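Local coordinates for short afifavidin (Afifella pfennigii, PDB 6HDT), which forms a strong non-covalent complex with biotin and 2-iminobiotin as a dimeric avidin, although its exact biological role is still obscure, at residues Gln9-Ala13 against Phe14-Ala18. Numbering follows the deposited sequence.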
ATOM      1  N   GLN A   9     -19.033  -8.094  -4.410  1.00 19.13           N
ATOM      2  CA  GLN A   9     -18.264  -9.108  -5.131  1.00 22.83           C
ATOM      3  C   GLN A   9     -16.787  -9.065  -4.727  1.00 20.58           C
ATOM      4  O   GLN A   9     -16.152 -10.089  -4.578  1.00 20.33           O
ATOM      5  CB  GLN A   9     -18.409  -8.917  -6.638  1.00 24.13           C
ATOM      6  CG  GLN A   9     -19.760  -9.349  -7.193  1.00 28.22           C
ATOM      7  CD  GLN A   9     -19.943  -8.898  -8.641  1.00 30.17           C
ATOM      8  OE1 GLN A   9     -19.380  -7.881  -9.077  1.00 26.43           O
ATOM      9  NE2 GLN A   9     -20.741  -9.643  -9.388  1.00 32.76           N
ATOM     10  N   SER A  10     -16.235  -7.859  -4.548  1.00 20.15           N
ATOM     11  CA  SER A  10     -14.855  -7.751  -4.112  1.00 21.94           C
ATOM     12  C   SER A  10     -14.612  -8.322  -2.672  1.00 20.43           C
ATOM     13  O   SER A  10     -13.579  -8.980  -2.388  1.00 24.30           O
ATOM     14  CB  SER A  10     -14.403  -6.281  -4.246  1.00 22.40           C
ATOM     15  OG  SER A  10     -13.092  -6.163  -3.829  1.00 25.65           O
ATOM     16  N   ALA A  11     -15.565  -8.075  -1.770  1.00 21.49           N
ATOM     17  CA  ALA A  11     -15.496  -8.580  -0.422  1.00 22.65           C
ATOM     18  C   ALA A  11     -15.614 -10.083  -0.413  1.00 21.19           C
ATOM     19  O   ALA A  11     -14.902 -10.742   0.323  1.00 23.05           O
ATOM     20  CB  ALA A  11     -16.603  -7.988   0.430  1.00 28.54           C
ATOM     21  N   GLU A  12     -16.502 -10.625  -1.230  1.00 21.55           N
ATOM     22  CA  GLU A  12     -16.701 -12.087  -1.234  1.00 23.52           C
ATOM     23  C   GLU A  12     -15.479 -12.796  -1.830  1.00 21.11           C
ATOM     24  O   GLU A  12     -15.068 -13.837  -1.329  1.00 23.43           O
ATOM     25  CB  GLU A  12     -17.982 -12.478  -1.964  1.00 27.80           C
ATOM     26  CG  GLU A  12     -19.250 -12.112  -1.187  1.00 31.61           C
ATOM     27  CD  GLU A  12     -20.516 -12.382  -1.975  1.00 38.86           C
ATOM     28  OE1 GLU A  12     -20.443 -13.172  -2.938  1.00 50.40           O
ATOM     29  OE2 GLU A  12     -21.580 -11.802  -1.638  1.00 53.13           O
ATOM     30  N   ALA A  13     -14.864 -12.191  -2.849  1.00 19.86           N
ATOM     31  CA  ALA A  13     -13.661 -12.742  -3.414  1.00 21.64           C
ATOM     32  C   ALA A  13     -12.563 -12.723  -2.347  1.00 18.27           C
ATOM     33  O   ALA A  13     -11.718 -13.576  -2.318  1.00 20.45           O
ATOM     34  CB  ALA A  13     -13.241 -11.974  -4.661  1.00 26.21           C
ATOM     35  N   PHE A  14     -12.556 -11.723  -1.465  1.00 21.18           N
ATOM     36  CA  PHE A  14     -11.566 -11.729  -0.390  1.00 18.01           C
ATOM     37  C   PHE A  14     -11.823 -12.820   0.660  1.00 21.42           C
ATOM     38  O   PHE A  14     -10.886 -13.337   1.239  1.00 26.11           O
ATOM     39  CB  PHE A  14     -11.458 -10.342   0.223  1.00 18.98           C
ATOM     40  CG  PHE A  14     -10.282 -10.169   1.123  1.00 18.85           C
ATOM     41  CD1 PHE A  14      -8.976 -10.162   0.619  1.00 16.27           C
ATOM     42  CD2 PHE A  14     -10.469 -10.003   2.484  1.00 17.99           C
ATOM     43  CE1 PHE A  14      -7.913  -9.965   1.472  1.00 22.87           C
ATOM     44  CE2 PHE A  14      -9.396  -9.789   3.341  1.00 23.06           C
ATOM     45  CZ  PHE A  14      -8.127  -9.781   2.835  1.00 19.44           C
ATOM     46  N   GLY A  15     -13.091 -13.173   0.867  1.00 23.21           N
ATOM     47  CA  GLY A  15     -13.497 -14.243   1.773  1.00 24.30           C
ATOM     48  C   GLY A  15     -14.430 -13.782   2.894  1.00 22.50           C
ATOM     49  O   GLY A  15     -14.674 -14.509   3.835  1.00 26.38           O
ATOM     50  N   VAL A  16     -14.962 -12.571   2.816  1.00 19.82           N
ATOM     51  CA  VAL A  16     -15.841 -12.091   3.871  1.00 20.68           C
ATOM     52  C   VAL A  16     -17.226 -11.812   3.284  1.00 24.18           C
ATOM     53  O   VAL A  16     -17.356 -11.465   2.103  1.00 33.41           O
ATOM     54  CB  VAL A  16     -15.232 -10.868   4.603  1.00 21.26           C
ATOM     55  CG1 VAL A  16     -13.906 -11.278   5.249  1.00 20.12           C
ATOM     56  CG2 VAL A  16     -15.005  -9.694   3.689  1.00 22.88           C
ATOM     57  N   PRO A  17     -18.275 -11.971   4.099  1.00 35.15           N
ATOM     58  CA  PRO A  17     -19.600 -11.879   3.517  1.00 36.37           C
ATOM     59  C   PRO A  17     -20.114 -10.444   3.371  1.00 30.02           C
ATOM     60  O   PRO A  17     -21.133 -10.240   2.732  1.00 39.13           O
ATOM     61  CB  PRO A  17     -20.450 -12.698   4.501  1.00 39.36           C
ATOM     62  CG  PRO A  17     -19.770 -12.516   5.829  1.00 37.37           C
ATOM     63  CD  PRO A  17     -18.330 -12.154   5.565  1.00 32.03           C
ATOM     64  N   ALA A  18     -19.394  -9.448   3.896  1.00 24.76           N
ATOM     65  CA  ALA A  18     -19.958  -8.117   3.976  1.00 22.57           C
ATOM     66  C   ALA A  18     -18.951  -7.141   3.466  1.00 22.44           C
ATOM     67  O   ALA A  18     -17.767  -7.390   3.491  1.00 24.73           O
ATOM     68  CB  ALA A  18     -20.334  -7.775   5.411  1.00 27.39           C
TER
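A Schellman motif, with Gly15 as its C-prime residue, ends the short helix 7-14 that precedes the first strand of the avidin beta-barrel. Two backbone N-H groups converge on Ala11 O: Gly15 N at 3.1 Å, and Val16 N straighter, with an angle of 164° at its hydrogen. They arrive from opposite faces of the carbonyl plane, so the oxygen is gripped from both sides. One residue earlier, Phe14 N bonds to Ser10 O, a regular i to i-4 step; Gly15 N to Ala11 O is the next, and Val16 N to the same oxygen adds the 6-to-1 bond that closes the helix. Gly15 turns the chain with a positive phi, a conformation that glycine, lacking a side chain, takes up readily.

Beyond the glycine the chain folds back alongside the helix. Val16 O comes within 3.5 Å of Glu12 CA in a CA-H...O contact. Val16 CG2 lies beside the carbonyl oxygen Ala11 O, at 3.5 Å, and 4.0 Å from Ala11 CB; with CG1 anti to its own carbonyl carbon, CG2 is the methyl turned to the helix end. Phe14 carries its ring away from the helix end, CG anti to the backbone N (chi1 -168°), and only its CB stays close to the carbonyls of Ser10 and Ala11. The ring meets that of Phe35 with the planes at about 45°, and the Phe14 side chain also touches Trp23 and Thr65, while Val16 packs on Trp23, so the helix end is seated against strands 20-24, 30-35 and 58-66. The side chains of the biotin-binding residues Tyr45 and Asp123 each lie about 12 Å from that of Phe14. Further along, Pro17 O accepts a hydrogen bond from Arg8 NH2, and Ala18 O approaches the methyl CB of Ala11 to 3.3 Å.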